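Local coordinates for protein transcriptional regulator ComR (Streptococcus vestibularis F0396, PDB 6HU8) that probably binds DNA to control competence genes as an RNPP-family regulator, with a helix-turn-helix domain and a peptide-binding tetratricopeptide domain, at residues Glu150-Lys155 with Asp185-Arg190; Leu192-Asn195 with Ala201-Ile204. All coordinates share one frame; numbering follows the deposited sequence.

In the fold
Following the chain from the N terminus, both interactions lie within the ComR tetratricopeptide range, and they come in series. Interaction 1 starts at the end of helix 139-152 and reaches helix 181-192, closing a loop that contains helix 160-173. Interaction 2 opens just two residues later, where helix 181-192 gives way to a loop, and closes almost at once on the first turn of helix 200-219. The two neither cross nor enclose one another, and their centres are about 14 Å apart. Together they step along the all-helical superhelix, the first joining alternate helices and the second a connecting loop to the next helix.

Interaction 1 (Glu150-Lys155 with Asp185-Arg190); sequences EQVKRK and DRIVDR
R186 reaches from helix 181-192 to the turn that follows helix 139-152, where it meets K153. Its CB points toward the turn, and chi1 (-178°) sends CG out, anti to the backbone N. Bends at chi2 (-136°) and chi3 follow, the first laying CD beside K153 O, the second bringing the guanidinium over K153 CB. CD lies 3.4 Å from K153 O; NE is 4.0 Å from the same oxygen, and the contact is van der Waals in kind. K153 CB is 4.2 Å above the guanidinium plane but shifted toward the rim. At the tip, R186 NH1 remains 5.6 Å from K153 NZ. This lysine is extended and leads away to E150, where NZ forms a salt bridge to OE2 (2.6 Å), on the syn side but 35° out of the carboxylate plane; that carboxylate probably eases the like charges.

Farther along, R190 CG rests 3.7 Å from K155 O, at the last residue of the type I beta turn V152-K155. Inside, V152 CG1 faces I187 CD1 at 4.4 Å, an apolar touch that is loose by itself. Both side chains also pack on I166 of helix 160-173, and K155 NZ is salt-bridged to D162 of that helix. Helix 160-173, between helices 139-152 and 181-192 in the chain, packs against both, and the contact joins alternate helices of the tetratricopeptide superhelix.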
loop_
_atom_site.group_PDB
_atom_site.type_symbol
_atom_site.label_atom_id
_atom_site.label_comp_id
_atom_site.label_asym_id
_atom_site.label_seq_id
_atom_site.Cartn_x
_atom_site.Cartn_y
_atom_site.Cartn_z
ATOM N N GLU A 150 12.339 -1.926 -2.052
ATOM C CA GLU A 150 13.369 -2.094 -3.095
ATOM C C GLU A 150 12.869 -3.022 -4.197
ATOM O O GLU A 150 13.167 -2.831 -5.366
ATOM C CB GLU A 150 14.666 -2.673 -2.536
ATOM C CG GLU A 150 15.641 -1.684 -1.987
ATOM C CD GLU A 150 16.044 -0.630 -3.005
ATOM O OE1 GLU A 150 16.376 -0.974 -4.164
ATOM O OE2 GLU A 150 15.998 0.559 -2.639
ATOM N N GLN A 151 12.130 -4.055 -3.808
ATOM C CA GLN A 151 11.633 -5.015 -4.776
ATOM C C GLN A 151 10.489 -4.390 -5.586
ATOM O O GLN A 151 10.356 -4.635 -6.786
ATOM C CB GLN A 151 11.212 -6.306 -4.062
ATOM C CG GLN A 151 12.451 -7.119 -3.665
ATOM C CD GLN A 151 12.184 -8.241 -2.676
ATOM O OE1 GLN A 151 11.154 -8.286 -2.019
ATOM N NE2 GLN A 151 13.139 -9.150 -2.563
ATOM N N VAL A 152 9.697 -3.533 -4.956
ATOM C CA VAL A 152 8.574 -2.920 -5.671
ATOM C C VAL A 152 9.102 -1.967 -6.756
ATOM O O VAL A 152 8.519 -1.866 -7.843
ATOM C CB VAL A 152 7.621 -2.178 -4.701
ATOM C CG1 VAL A 152 6.768 -1.143 -5.436
ATOM C CG2 VAL A 152 6.755 -3.181 -3.963
ATOM N N LYS A 153 10.224 -1.305 -6.468
ATOM C CA LYS A 153 10.855 -0.390 -7.422
ATOM C C LYS A 153 11.121 -1.035 -8.787
ATOM O O LYS A 153 11.158 -0.348 -9.805
ATOM C CB LYS A 153 12.177 0.143 -6.865
ATOM C CG LYS A 153 12.065 1.118 -5.699
ATOM C CD LYS A 153 13.467 1.420 -5.163
ATOM C CE LYS A 153 13.451 2.354 -3.968
ATOM N NZ LYS A 153 14.824 2.691 -3.441
ATOM N N ARG A 154 11.304 -2.350 -8.808
ATOM C CA ARG A 154 11.672 -3.048 -10.038
ATOM C C ARG A 154 10.470 -3.639 -10.767
ATOM O O ARG A 154 10.628 -4.216 -11.843
ATOM C CB ARG A 154 12.678 -4.175 -9.741
ATOM C CG ARG A 154 13.893 -3.763 -8.921
ATOM C CD ARG A 154 15.101 -3.417 -9.804
ATOM N NE ARG A 154 15.447 -4.518 -10.704
ATOM C CZ ARG A 154 16.369 -5.449 -10.461
ATOM N NH1 ARG A 154 16.577 -6.399 -11.364
ATOM N NH2 ARG A 154 17.087 -5.439 -9.336
ATOM N N LYS A 155 9.278 -3.517 -10.182
ATOM C CA LYS A 155 8.090 -4.174 -10.730
ATOM C C LYS A 155 7.360 -3.256 -11.703
ATOM O O LYS A 155 7.405 -2.037 -11.565
ATOM C CB LYS A 155 7.126 -4.605 -9.615
ATOM C CG LYS A 155 7.585 -5.789 -8.762
ATOM C CD LYS A 155 6.494 -6.201 -7.772
ATOM C CE LYS A 155 7.068 -7.021 -6.617
ATOM N NZ LYS A 155 6.024 -7.421 -5.623
ATOM N N ASP A 185 9.180 9.948 -8.963
ATOM C CA ASP A 185 8.657 9.974 -10.325
ATOM C C ASP A 185 8.516 8.568 -10.905
ATOM O O ASP A 185 7.576 8.292 -11.647
ATOM C CB ASP A 185 9.543 10.829 -11.245
ATOM C CG ASP A 185 9.520 12.308 -10.881
ATOM O OD1 ASP A 185 8.733 12.702 -9.997
ATOM O OD2 ASP A 185 10.291 13.086 -11.485
ATOM N N ARG A 186 9.448 7.676 -10.580
ATOM C CA ARG A 186 9.349 6.309 -11.073
ATOM C C ARG A 186 8.122 5.621 -10.493
ATOM O O ARG A 186 7.381 4.944 -11.205
ATOM C CB ARG A 186 10.598 5.499 -10.729
ATOM C CG ARG A 186 10.564 4.068 -11.272
ATOM C CD ARG A 186 11.043 3.038 -10.243
ATOM N NE ARG A 186 12.133 3.548 -9.409
ATOM C CZ ARG A 186 13.431 3.401 -9.680
ATOM N NH1 ARG A 186 14.345 3.899 -8.850
ATOM N NH2 ARG A 186 13.818 2.755 -10.776
ATOM N N ILE A 187 7.910 5.793 -9.194
ATOM C CA ILE A 187 6.768 5.151 -8.544
ATOM C C ILE A 187 5.450 5.720 -9.078
ATOM O O ILE A 187 4.558 4.964 -9.490
ATOM C CB ILE A 187 6.840 5.309 -7.008
ATOM C CG1 ILE A 187 7.958 4.430 -6.431
ATOM C CG2 ILE A 187 5.530 4.937 -6.365
ATOM C CD1 ILE A 187 7.771 2.958 -6.722
ATOM N N VAL A 188 5.339 7.052 -9.098
ATOM C CA VAL A 188 4.135 7.713 -9.601
ATOM C C VAL A 188 3.822 7.234 -11.006
ATOM O O VAL A 188 2.686 6.871 -11.303
ATOM C CB VAL A 188 4.269 9.261 -9.613
ATOM C CG1 VAL A 188 3.061 9.897 -10.287
ATOM C CG2 VAL A 188 4.427 9.791 -8.200
ATOM N N ASP A 189 4.842 7.208 -11.862
ATOM C CA ASP A 189 4.639 6.837 -13.255
ATOM C C ASP A 189 4.112 5.408 -13.388
ATOM O O ASP A 189 3.259 5.120 -14.232
ATOM C CB ASP A 189 5.940 7.004 -14.048
ATOM C CG ASP A 189 5.838 6.437 -15.455
ATOM O OD1 ASP A 189 5.158 7.061 -16.297
ATOM O OD2 ASP A 189 6.418 5.355 -15.714
ATOM N N ARG A 190 4.609 4.514 -12.543
ATOM C CA ARG A 190 4.194 3.121 -12.622
ATOM C C ARG A 190 2.811 2.943 -12.002
ATOM O O ARG A 190 2.010 2.137 -12.476
ATOM C CB ARG A 190 5.224 2.211 -11.943
ATOM C CG ARG A 190 5.059 0.756 -12.314
ATOM C CD ARG A 190 5.096 0.587 -13.831
ATOM N NE ARG A 190 6.454 0.717 -14.362
ATOM C CZ ARG A 190 6.749 0.784 -15.659
ATOM N NH1 ARG A 190 5.777 0.736 -16.567
ATOM N NH2 ARG A 190 8.018 0.897 -16.048
#

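Interaction 2 (Leu192-Asn195 with Ala201-Ile204); sequences LKQN and AYNI
The side-chain amide of Q194 is gripped at both ends: NE2 donates to the carbonyls of R190 and K156, and OE1 accepts from F158 N, while across the contact it faces the hydroxyl of Y202. These several bonds fix the rotation of the buried amide. Q194 lies in the inter-helix loop that links helix 181-192 to helix 200-219 in the tetratricopeptide superhelix. Y202 OH is bonded in turn to F158 O, so that the glutamine and the tyrosine hold the two backbone polar atoms of one residue, F158, in the loop before helix 160-173. Q194 OE1 and Y202 OH are neighbours at 3.5 Å, each with its own bond to F158 rather than one to the other.

The two side chains meet at about a right angle, and the amide plane is turned 48° from the phenol ring. Q194 bends at chi2 (-54°), which swings the amide round so that OE1 comes to F158 N and near Y202 OH. Its aliphatic part lies beside the hydroxyl as well: CB is 3.9 Å and CG 4.0 Å from Y202 OH. Y202 sends its ring off helix 200-219 toward the loop, with CG anti to the backbone N (chi1 -178°), and the ring also packs on T160 and L163 of helix 160-173. A second, weaker touch is made by the loop backbone, where N195 O lies 4.0 Å from Y202 CE2. From the ring's own helix, N203 OD1 approaches the edge in plane, 3.7 Å from Y202 CD2.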
loop_
_atom_site.group_PDB
_atom_site.type_symbol
_atom_site.label_atom_id
_atom_site.label_comp_id
_atom_site.label_asym_id
_atom_site.label_seq_id
_atom_site.Cartn_x
_atom_site.Cartn_y
_atom_site.Cartn_z
ATOM N N LEU A 192 0.464 5.177 -12.129
ATOM C CA LEU A 192 -0.421 5.723 -13.150
ATOM C C LEU A 192 -0.703 4.762 -14.310
ATOM O O LEU A 192 -1.713 4.910 -15.002
ATOM C CB LEU A 192 0.160 7.031 -13.694
ATOM C CG LEU A 192 0.029 8.220 -12.745
ATOM C CD1 LEU A 192 0.723 9.461 -13.311
ATOM C CD2 LEU A 192 -1.449 8.484 -12.458
ATOM N N LYS A 193 0.160 3.771 -14.513
ATOM C CA LYS A 193 -0.019 2.830 -15.623
ATOM C C LYS A 193 -0.693 1.522 -15.226
ATOM O O LYS A 193 -0.877 0.639 -16.067
ATOM C CB LYS A 193 1.324 2.504 -16.271
ATOM C CG LYS A 193 2.000 3.658 -16.995
ATOM C CD LYS A 193 3.365 3.204 -17.514
ATOM C CE LYS A 193 4.133 4.325 -18.198
ATOM N NZ LYS A 193 5.329 3.759 -18.886
ATOM N N GLN A 194 -1.062 1.380 -13.956
ATOM C CA GLN A 194 -1.683 0.134 -13.508
ATOM C C GLN A 194 -3.045 -0.051 -14.150
ATOM O O GLN A 194 -3.843 0.894 -14.247
ATOM C CB GLN A 194 -1.809 0.102 -11.978
ATOM C CG GLN A 194 -0.465 0.097 -11.251
ATOM C CD GLN A 194 0.447 -1.022 -11.723
ATOM O OE1 GLN A 194 0.129 -2.198 -11.566
ATOM N NE2 GLN A 194 1.581 -0.658 -12.315
ATOM N N ASN A 195 -3.306 -1.269 -14.606
ATOM C CA ASN A 195 -4.633 -1.607 -15.078
ATOM C C ASN A 195 -5.618 -1.416 -13.936
ATOM O O ASN A 195 -5.253 -1.572 -12.772
ATOM C CB ASN A 195 -4.690 -3.044 -15.606
ATOM C CG ASN A 195 -6.111 -3.479 -15.943
ATOM O OD1 ASN A 195 -6.769 -2.888 -16.806
ATOM N ND2 ASN A 195 -6.599 -4.505 -15.249
ATOM N N ALA A 201 -11.171 -4.111 -3.416
ATOM C CA ALA A 201 -10.048 -4.072 -2.483
ATOM C C ALA A 201 -8.820 -3.475 -3.156
ATOM O O ALA A 201 -8.157 -2.585 -2.600
ATOM C CB ALA A 201 -9.739 -5.460 -1.957
ATOM N N TYR A 202 -8.532 -3.954 -4.366
ATOM C CA TYR A 202 -7.374 -3.479 -5.114
ATOM C C TYR A 202 -7.557 -2.012 -5.487
ATOM O O TYR A 202 -6.634 -1.183 -5.350
ATOM C CB TYR A 202 -7.153 -4.325 -6.377
ATOM C CG TYR A 202 -5.929 -3.904 -7.175
ATOM C CD1 TYR A 202 -4.676 -4.448 -6.909
ATOM C CD2 TYR A 202 -6.026 -2.956 -8.186
ATOM C CE1 TYR A 202 -3.563 -4.067 -7.636
ATOM C CE2 TYR A 202 -4.919 -2.568 -8.909
ATOM C CZ TYR A 202 -3.691 -3.124 -8.631
ATOM O OH TYR A 202 -2.579 -2.731 -9.348
ATOM N N ASN A 203 -8.756 -1.684 -5.954
ATOM C CA ASN A 203 -9.033 -0.325 -6.392
ATOM C C ASN A 203 -9.024 0.652 -5.226
ATOM O O ASN A 203 -8.669 1.812 -5.402
ATOM C CB ASN A 203 -10.361 -0.258 -7.130
ATOM C CG ASN A 203 -10.308 -0.961 -8.462
ATOM O OD1 ASN A 203 -9.229 -1.255 -8.973
ATOM N ND2 ASN A 203 -11.468 -1.242 -9.033
ATOM N N ILE A 204 -9.397 0.197 -4.034
ATOM C CA ILE A 204 -9.326 1.089 -2.880
ATOM C C ILE A 204 -7.862 1.391 -2.521
ATOM O O ILE A 204 -7.520 2.536 -2.228
ATOM C CB ILE A 204 -10.065 0.507 -1.675
ATOM C CG1 ILE A 204 -11.572 0.565 -1.951
ATOM C CG2 ILE A 204 -9.778 1.308 -0.440
ATOM C CD1 ILE A 204 -12.452 0.253 -0.758
#